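Local structure of ABC transporter, periplasmic substrate-binding protein (Thermotoga maritima, 2HPG) at residues G129-Q139 with L227-F238. The protein probably captures a small solute in the periplasm and delivers it to a tripartite ATP-independent (TRAP) membrane transporter. Sequence-based numbering, arbitrary orientation.
Sequences GIKVLSFYWVQ and LINFEIVSADWF
With chi1 at -81°, Phe230 turns its ring to the side of its own backbone N and under Phe135 CB, which the backbone places squarely over the ring, 3.5 Å from the Phe230 centroid; Phe135, its CG between backbone N and carbonyl carbon (chi1 60°), sends its own ring alongside. Both sit on a twisted antiparallel pair, strands 130-146 and 218-234, within the mixed sheet of this TRAP-type periplasmic binding protein. The two rings run on in the same direction, their planes close to parallel yet displaced, with little overlap. A classic beta bulge interrupts the register: two residues, Leu133 and Ser134, share the single partner Glu231, whose O accepts from Leu133 N at 2.7 Å and whose N donates to Ser134 O at 2.8 Å. Chi1 of Glu231 (-50°) lays its CG over one face of the Trp137 indole, a CH-pi contact 3.9 Å from the centroid of the five-membered ring, and the bend at chi2 brings OE2 to 3.5 Å from Trp137 CB. Phe27 stacks on the same indole, and Trp137 NE1 donates a hydrogen bond to Met253 O. At the helix end, Ser234 is the N-cap of helix 235-240, its OG accepting from Trp237 N, and Phe238 drops back on the strand to meet Lys131 CE, while Leu133 CD2 lies 3.4 Å from Phe238 CE1. Lys131 NZ goes on to a salt bridge with Glu250 of helix 243-278. At the other end, Gln139 NE2 donates 2.8 Å to a lone pair of Asn229 OD1, and the acceptor lies nearly in the amide plane of Gln139; Tyr23 OH also bonds that oxygen, and one water bridges Gln139 NE2 and Asn229 ND2.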
ATOM      1  N   GLY A 129      -0.635 -17.022 -12.378  1.00 29.42           N
ATOM      2  CA  GLY A 129      -1.611 -16.336 -13.224  1.00 29.05           C
ATOM      3  C   GLY A 129      -1.903 -14.886 -12.862  1.00 28.54           C
ATOM      4  O   GLY A 129      -2.893 -14.311 -13.339  1.00 28.71           O
ATOM      5  N   ILE A 130      -1.037 -14.281 -12.041  1.00 27.44           N
ATOM      6  CA  ILE A 130      -1.220 -12.894 -11.595  1.00 27.01           C
ATOM      7  C   ILE A 130      -0.392 -11.953 -12.454  1.00 25.61           C
ATOM      8  O   ILE A 130       0.822 -12.081 -12.517  1.00 24.94           O
ATOM      9  CB  ILE A 130      -0.778 -12.706 -10.133  1.00 26.70           C
ATOM     10  CG1 ILE A 130      -1.615 -13.585  -9.199  1.00 27.08           C
ATOM     11  CG2 ILE A 130      -0.878 -11.217  -9.717  1.00 27.06           C
ATOM     12  CD1 ILE A 130      -0.985 -13.786  -7.822  1.00 27.02           C
ATOM     13  N   LYS A 131      -1.057 -11.014 -13.109  1.00 24.55           N
ATOM     14  CA  LYS A 131      -0.394  -9.966 -13.859  1.00 24.11           C
ATOM     15  C   LYS A 131      -0.421  -8.668 -13.032  1.00 24.03           C
ATOM     16  O   LYS A 131      -1.499  -8.169 -12.676  1.00 24.12           O
ATOM     17  CB  LYS A 131      -1.107  -9.761 -15.200  1.00 24.35           C
ATOM     18  CG  LYS A 131      -0.692  -8.550 -16.018  1.00 25.20           C
ATOM     19  CD  LYS A 131       0.756  -8.654 -16.463  1.00 27.01           C
ATOM     20  CE  LYS A 131       1.203  -7.400 -17.160  1.00 27.63           C
ATOM     21  NZ  LYS A 131       2.611  -7.519 -17.621  1.00 28.00           N
ATOM     22  N   VAL A 132       0.760  -8.134 -12.727  1.00 22.89           N
ATOM     23  CA  VAL A 132       0.887  -6.803 -12.122  1.00 22.29           C
ATOM     24  C   VAL A 132       0.840  -5.726 -13.218  1.00 21.83           C
ATOM     25  O   VAL A 132       1.705  -5.692 -14.089  1.00 21.61           O
ATOM     26  CB  VAL A 132       2.204  -6.713 -11.289  1.00 22.31           C
ATOM     27  CG1 VAL A 132       2.400  -5.328 -10.674  1.00 22.34           C
ATOM     28  CG2 VAL A 132       2.216  -7.770 -10.205  1.00 22.66           C
ATOM     29  N   LEU A 133      -0.184  -4.878 -13.208  1.00 20.75           N
ATOM     30  CA  LEU A 133      -0.269  -3.792 -14.172  1.00 20.67           C
ATOM     31  C   LEU A 133       0.538  -2.579 -13.710  1.00 20.42           C
ATOM     32  O   LEU A 133       1.017  -1.777 -14.529  1.00 20.43           O
ATOM     33  CB  LEU A 133      -1.718  -3.347 -14.355  1.00 21.01           C
ATOM     34  CG  LEU A 133      -2.698  -4.270 -15.060  1.00 20.46           C
ATOM     35  CD1 LEU A 133      -4.063  -3.631 -14.965  1.00 20.60           C
ATOM     36  CD2 LEU A 133      -2.307  -4.462 -16.515  1.00 20.93           C
ATOM     37  N   SER A 134       0.645  -2.423 -12.391  1.00 19.65           N
ATOM     38  CA  SER A 134       1.349  -1.290 -11.815  1.00 19.61           C
ATOM     39  C   SER A 134       1.562  -1.436 -10.315  1.00 19.58           C
ATOM     40  O   SER A 134       0.748  -2.067  -9.625  1.00 18.52           O
ATOM     41  CB  SER A 134       0.582   0.005 -12.095  1.00 19.62           C
ATOM     42  OG  SER A 134       1.277   1.123 -11.564  1.00 19.99           O
ATOM     43  N   PHE A 135       2.665  -0.858  -9.828  1.00 19.49           N
ATOM     44  CA  PHE A 135       2.839  -0.607  -8.394  1.00 19.56           C
ATOM     45  C   PHE A 135       3.260   0.834  -8.075  1.00 19.11           C
ATOM     46  O   PHE A 135       3.866   1.080  -7.042  1.00 20.00           O
ATOM     47  CB  PHE A 135       3.777  -1.644  -7.736  1.00 20.15           C
ATOM     48  CG  PHE A 135       5.182  -1.681  -8.307  1.00 21.61           C
ATOM     49  CD1 PHE A 135       6.178  -0.811  -7.832  1.00 21.05           C
ATOM     50  CD2 PHE A 135       5.524  -2.622  -9.282  1.00 22.50           C
ATOM     51  CE1 PHE A 135       7.463  -0.854  -8.339  1.00 21.49           C
ATOM     52  CE2 PHE A 135       6.828  -2.673  -9.814  1.00 22.24           C
ATOM     53  CZ  PHE A 135       7.799  -1.784  -9.339  1.00 21.99           C
ATOM     54  N   TYR A 136       2.908   1.786  -8.944  1.00 18.72           N
ATOM     55  CA  TYR A 136       3.135   3.205  -8.703  1.00 18.27           C
ATOM     56  C   TYR A 136       1.948   3.863  -8.016  1.00 17.87           C
ATOM     57  O   TYR A 136       1.588   5.015  -8.320  1.00 17.69           O
ATOM     58  CB  TYR A 136       3.370   3.933 -10.021  1.00 19.25           C
ATOM     59  CG  TYR A 136       4.577   3.475 -10.824  1.00 18.57           C
ATOM     60  CD1 TYR A 136       5.581   2.699 -10.274  1.00 20.56           C
ATOM     61  CD2 TYR A 136       4.725   3.880 -12.147  1.00 19.93           C
ATOM     62  CE1 TYR A 136       6.665   2.302 -11.034  1.00 20.63           C
ATOM     63  CE2 TYR A 136       5.809   3.490 -12.899  1.00 19.35           C
ATOM     64  CZ  TYR A 136       6.765   2.708 -12.352  1.00 20.77           C
ATOM     65  OH  TYR A 136       7.833   2.333 -13.148  1.00 20.02           O
ATOM     66  N   TRP A 137       1.349   3.134  -7.077  1.00 17.53           N
ATOM     67  CA  TRP A 137       0.144   3.577  -6.385  1.00 17.05           C
ATOM     68  C   TRP A 137       0.508   3.588  -4.927  1.00 17.50           C
ATOM     69  O   TRP A 137       0.729   2.543  -4.333  1.00 17.13           O
ATOM     70  CB  TRP A 137      -1.024   2.625  -6.674  1.00 16.42           C
ATOM     71  CG  TRP A 137      -1.555   2.826  -8.058  1.00 15.52           C
ATOM     72  CD1 TRP A 137      -0.965   2.446  -9.227  1.00 15.35           C
ATOM     73  CD2 TRP A 137      -2.770   3.492  -8.419  1.00 15.27           C
ATOM     74  NE1 TRP A 137      -1.729   2.854 -10.293  1.00 15.90           N
ATOM     75  CE2 TRP A 137      -2.850   3.488  -9.819  1.00 14.92           C
ATOM     76  CE3 TRP A 137      -3.795   4.099  -7.688  1.00 15.26           C
ATOM     77  CZ2 TRP A 137      -3.931   4.063 -10.512  1.00 16.09           C
ATOM     78  CZ3 TRP A 137      -4.861   4.665  -8.374  1.00 15.39           C
ATOM     79  CH2 TRP A 137      -4.921   4.639  -9.767  1.00 15.74           C
ATOM     80  N   VAL A 138       0.620   4.786  -4.367  1.00 18.41           N
ATOM     81  CA  VAL A 138       1.162   4.958  -3.029  1.00 18.88           C
ATOM     82  C   VAL A 138       0.151   5.705  -2.155  1.00 19.12           C
ATOM     83  O   VAL A 138      -0.385   6.736  -2.549  1.00 18.90           O
ATOM     84  CB  VAL A 138       2.546   5.673  -3.133  1.00 18.80           C
ATOM     85  CG1 VAL A 138       2.968   6.289  -1.845  1.00 19.22           C
ATOM     86  CG2 VAL A 138       3.604   4.656  -3.627  1.00 19.51           C
ATOM     87  N   GLN A 139      -0.143   5.144  -0.979  1.00 19.29           N
ATOM     88  CA  GLN A 139      -1.093   5.775  -0.066  1.00 19.38           C
ATOM     89  C   GLN A 139      -0.410   6.722   0.909  1.00 19.44           C
ATOM     90  O   GLN A 139      -1.075   7.501   1.589  1.00 20.16           O
ATOM     91  CB  GLN A 139      -1.876   4.716   0.690  1.00 19.99           C
ATOM     92  CG  GLN A 139      -3.034   4.153  -0.096  1.00 20.31           C
ATOM     93  CD  GLN A 139      -3.818   3.171   0.701  1.00 20.66           C
ATOM     94  OE1 GLN A 139      -4.314   3.507   1.771  1.00 23.15           O
ATOM     95  NE2 GLN A 139      -3.916   1.939   0.210  1.00 21.57           N
ATOM     96  N   LEU A 227       3.057   2.806   2.128  1.00 16.84           N
ATOM     97  CA  LEU A 227       2.143   1.813   1.552  1.00 16.82           C
ATOM     98  C   LEU A 227       2.128   1.861   0.029  1.00 17.25           C
ATOM     99  O   LEU A 227       1.622   2.814  -0.595  1.00 16.82           O
ATOM    100  CB  LEU A 227       0.731   1.960   2.145  1.00 17.27           C
ATOM    101  CG  LEU A 227      -0.370   1.017   1.642  1.00 16.51           C
ATOM    102  CD1 LEU A 227       0.122  -0.397   1.400  1.00 15.81           C
ATOM    103  CD2 LEU A 227      -1.524   1.035   2.669  1.00 16.92           C
ATOM    104  N   ILE A 228       2.737   0.835  -0.555  1.00 17.03           N
ATOM    105  CA  ILE A 228       2.813   0.686  -1.988  1.00 17.91           C
ATOM    106  C   ILE A 228       1.765  -0.336  -2.386  1.00 17.48           C
ATOM    107  O   ILE A 228       1.832  -1.496  -1.976  1.00 18.19           O
ATOM    108  CB  ILE A 228       4.196   0.159  -2.417  1.00 17.35           C
ATOM    109  CG1 ILE A 228       5.312   1.102  -1.943  1.00 19.02           C
ATOM    110  CG2 ILE A 228       4.251  -0.002  -3.938  1.00 18.06           C
ATOM    111  CD1 ILE A 228       6.702   0.409  -1.957  1.00 19.16           C
ATOM    112  N   ASN A 229       0.800   0.086  -3.180  1.00 17.35           N
ATOM    113  CA  ASN A 229      -0.213  -0.843  -3.660  1.00 17.40           C
ATOM    114  C   ASN A 229       0.191  -1.443  -4.990  1.00 17.93           C
ATOM    115  O   ASN A 229       0.850  -0.786  -5.819  1.00 17.23           O
ATOM    116  CB  ASN A 229      -1.572  -0.168  -3.763  1.00 17.06           C
ATOM    117  CG  ASN A 229      -2.196   0.102  -2.404  1.00 16.48           C
ATOM    118  OD1 ASN A 229      -2.323   1.251  -1.982  1.00 17.92           O
ATOM    119  ND2 ASN A 229      -2.565  -0.966  -1.701  1.00 15.07           N
ATOM    120  N   PHE A 230      -0.206  -2.701  -5.181  1.00 17.99           N
ATOM    121  CA  PHE A 230       0.002  -3.417  -6.432  1.00 18.32           C
ATOM    122  C   PHE A 230      -1.331  -3.622  -7.115  1.00 18.54           C
ATOM    123  O   PHE A 230      -2.292  -4.021  -6.486  1.00 17.61           O
ATOM    124  CB  PHE A 230       0.651  -4.763  -6.153  1.00 18.78           C
ATOM    125  CG  PHE A 230       2.117  -4.682  -5.956  1.00 19.77           C
ATOM    126  CD1 PHE A 230       2.975  -5.279  -6.858  1.00 20.19           C
ATOM    127  CD2 PHE A 230       2.651  -3.969  -4.890  1.00 20.51           C
ATOM    128  CE1 PHE A 230       4.334  -5.190  -6.681  1.00 21.42           C
ATOM    129  CE2 PHE A 230       4.011  -3.874  -4.723  1.00 20.53           C
ATOM    130  CZ  PHE A 230       4.848  -4.498  -5.621  1.00 21.15           C
ATOM    131  N   GLU A 231      -1.384  -3.329  -8.407  1.00 19.05           N
ATOM    132  CA  GLU A 231      -2.628  -3.356  -9.158  1.00 19.27           C
ATOM    133  C   GLU A 231      -2.561  -4.562 -10.078  1.00 19.77           C
ATOM    134  O   GLU A 231      -1.722  -4.613 -10.973  1.00 19.37           O
ATOM    135  CB  GLU A 231      -2.794  -2.048  -9.938  1.00 19.86           C
ATOM    136  CG  GLU A 231      -2.592  -0.789  -9.094  1.00 17.57           C
ATOM    137  CD  GLU A 231      -3.516  -0.725  -7.890  1.00 17.88           C
ATOM    138  OE1 GLU A 231      -4.666  -1.148  -8.058  1.00 16.63           O
ATOM    139  OE2 GLU A 231      -3.089  -0.256  -6.788  1.00 14.82           O
ATOM    140  N   ILE A 232      -3.402  -5.560  -9.809  1.00 19.32           N
ATOM    141  CA  ILE A 232      -3.305  -6.847 -10.490  1.00 19.80           C
ATOM    142  C   ILE A 232      -4.543  -7.167 -11.320  1.00 20.49           C
ATOM    143  O   ILE A 232      -5.638  -6.690 -11.015  1.00 19.88           O
ATOM    144  CB  ILE A 232      -3.003  -8.010  -9.496  1.00 19.62           C
ATOM    145  CG1 ILE A 232      -4.164  -8.238  -8.515  1.00 19.36           C
ATOM    146  CG2 ILE A 232      -1.712  -7.725  -8.732  1.00 18.67           C
ATOM    147  CD1 ILE A 232      -4.003  -9.470  -7.639  1.00 18.45           C
ATOM    148  N   VAL A 233      -4.332  -7.931 -12.394  1.00 20.95           N
ATOM    149  CA  VAL A 233      -5.400  -8.550 -13.188  1.00 21.90           C
ATOM    150  C   VAL A 233      -5.020  -9.999 -13.519  1.00 22.91           C
ATOM    151  O   VAL A 233      -3.888 -10.417 -13.289  1.00 23.14           O
ATOM    152  CB  VAL A 233      -5.710  -7.804 -14.521  1.00 21.86           C
ATOM    153  CG1 VAL A 233      -6.321  -6.427 -14.270  1.00 22.01           C
ATOM    154  CG2 VAL A 233      -4.466  -7.703 -15.436  1.00 21.95           C
ATOM    155  N   SER A 234      -5.985 -10.766 -14.030  1.00 23.61           N
ATOM    156  CA  SER A 234      -5.726 -12.113 -14.534  1.00 24.30           C
ATOM    157  C   SER A 234      -4.755 -12.066 -15.697  1.00 24.73           C
ATOM    158  O   SER A 234      -4.983 -11.333 -16.663  1.00 24.01           O
ATOM    159  CB  SER A 234      -7.021 -12.775 -15.021  1.00 24.55           C
ATOM    160  OG  SER A 234      -6.727 -13.997 -15.663  1.00 26.73           O
ATOM    161  N   ALA A 235      -3.683 -12.855 -15.615  1.00 25.45           N
ATOM    162  CA  ALA A 235      -2.722 -12.952 -16.724  1.00 26.55           C
ATOM    163  C   ALA A 235      -3.403 -13.503 -17.979  1.00 27.69           C
ATOM    164  O   ALA A 235      -3.158 -13.005 -19.088  1.00 29.02           O
ATOM    165  CB  ALA A 235      -1.537 -13.818 -16.328  1.00 26.17           C
ATOM    166  N   ASP A 236      -4.270 -14.506 -17.799  1.00 28.84           N
ATOM    167  CA  ASP A 236      -5.025 -15.116 -18.911  1.00 29.09           C
ATOM    168  C   ASP A 236      -5.898 -14.104 -19.630  1.00 29.13           C
ATOM    169  O   ASP A 236      -5.874 -14.034 -20.843  1.00 29.70           O
ATOM    170  CB  ASP A 236      -5.912 -16.262 -18.426  1.00 29.58           C
ATOM    171  CG  ASP A 236      -5.121 -17.500 -18.049  1.00 32.35           C
ATOM    172  OD1 ASP A 236      -4.000 -17.708 -18.581  1.00 34.19           O
ATOM    173  OD2 ASP A 236      -5.630 -18.270 -17.205  1.00 37.38           O
ATOM    174  N   TRP A 237      -6.660 -13.322 -18.875  1.00 28.96           N
ATOM    175  CA  TRP A 237      -7.458 -12.249 -19.452  1.00 28.46           C
ATOM    176  C   TRP A 237      -6.611 -11.166 -20.122  1.00 28.89           C
ATOM    177  O   TRP A 237      -6.888 -10.749 -21.244  1.00 28.88           O
ATOM    178  CB  TRP A 237      -8.326 -11.584 -18.374  1.00 27.98           C
ATOM    179  CG  TRP A 237      -9.137 -10.478 -18.927  1.00 26.69           C
ATOM    180  CD1 TRP A 237     -10.293 -10.599 -19.624  1.00 26.83           C
ATOM    181  CD2 TRP A 237      -8.838  -9.071 -18.881  1.00 26.61           C
ATOM    182  NE1 TRP A 237     -10.744  -9.358 -20.014  1.00 27.08           N
ATOM    183  CE2 TRP A 237      -9.872  -8.405 -19.565  1.00 26.44           C
ATOM    184  CE3 TRP A 237      -7.794  -8.316 -18.337  1.00 27.02           C
ATOM    185  CZ2 TRP A 237      -9.906  -7.017 -19.710  1.00 27.14           C
ATOM    186  CZ3 TRP A 237      -7.824  -6.931 -18.488  1.00 26.62           C
ATOM    187  CH2 TRP A 237      -8.874  -6.299 -19.170  1.00 27.20           C
ATOM    188  N   PHE A 238      -5.607 -10.665 -19.412  1.00 29.21           N
ATOM    189  CA  PHE A 238      -4.762  -9.609 -19.964  1.00 29.34           C
ATOM    190  C   PHE A 238      -4.174 -10.054 -21.305  1.00 29.45           C
ATOM    191  O   PHE A 238      -4.235  -9.319 -22.287  1.00 28.79           O
ATOM    192  CB  PHE A 238      -3.641  -9.246 -18.988  1.00 29.65           C
ATOM    193  CG  PHE A 238      -2.893  -8.007 -19.366  1.00 29.02           C
ATOM    194  CD1 PHE A 238      -3.527  -6.771 -19.335  1.00 30.90           C
ATOM    195  CD2 PHE A 238      -1.559  -8.070 -19.756  1.00 29.89           C
ATOM    196  CE1 PHE A 238      -2.838  -5.611 -19.680  1.00 30.47           C
ATOM    197  CE2 PHE A 238      -0.861  -6.917 -20.103  1.00 29.20           C
ATOM    198  CZ  PHE A 238      -1.499  -5.690 -20.065  1.00 30.58           C
TER
HETATM  199  O   HOH W   1      -4.799 -15.764 -15.152  1.00 37.16           O
HETATM  200  O   HOH W   2      -4.832  -0.952   0.503  1.00 29.01           O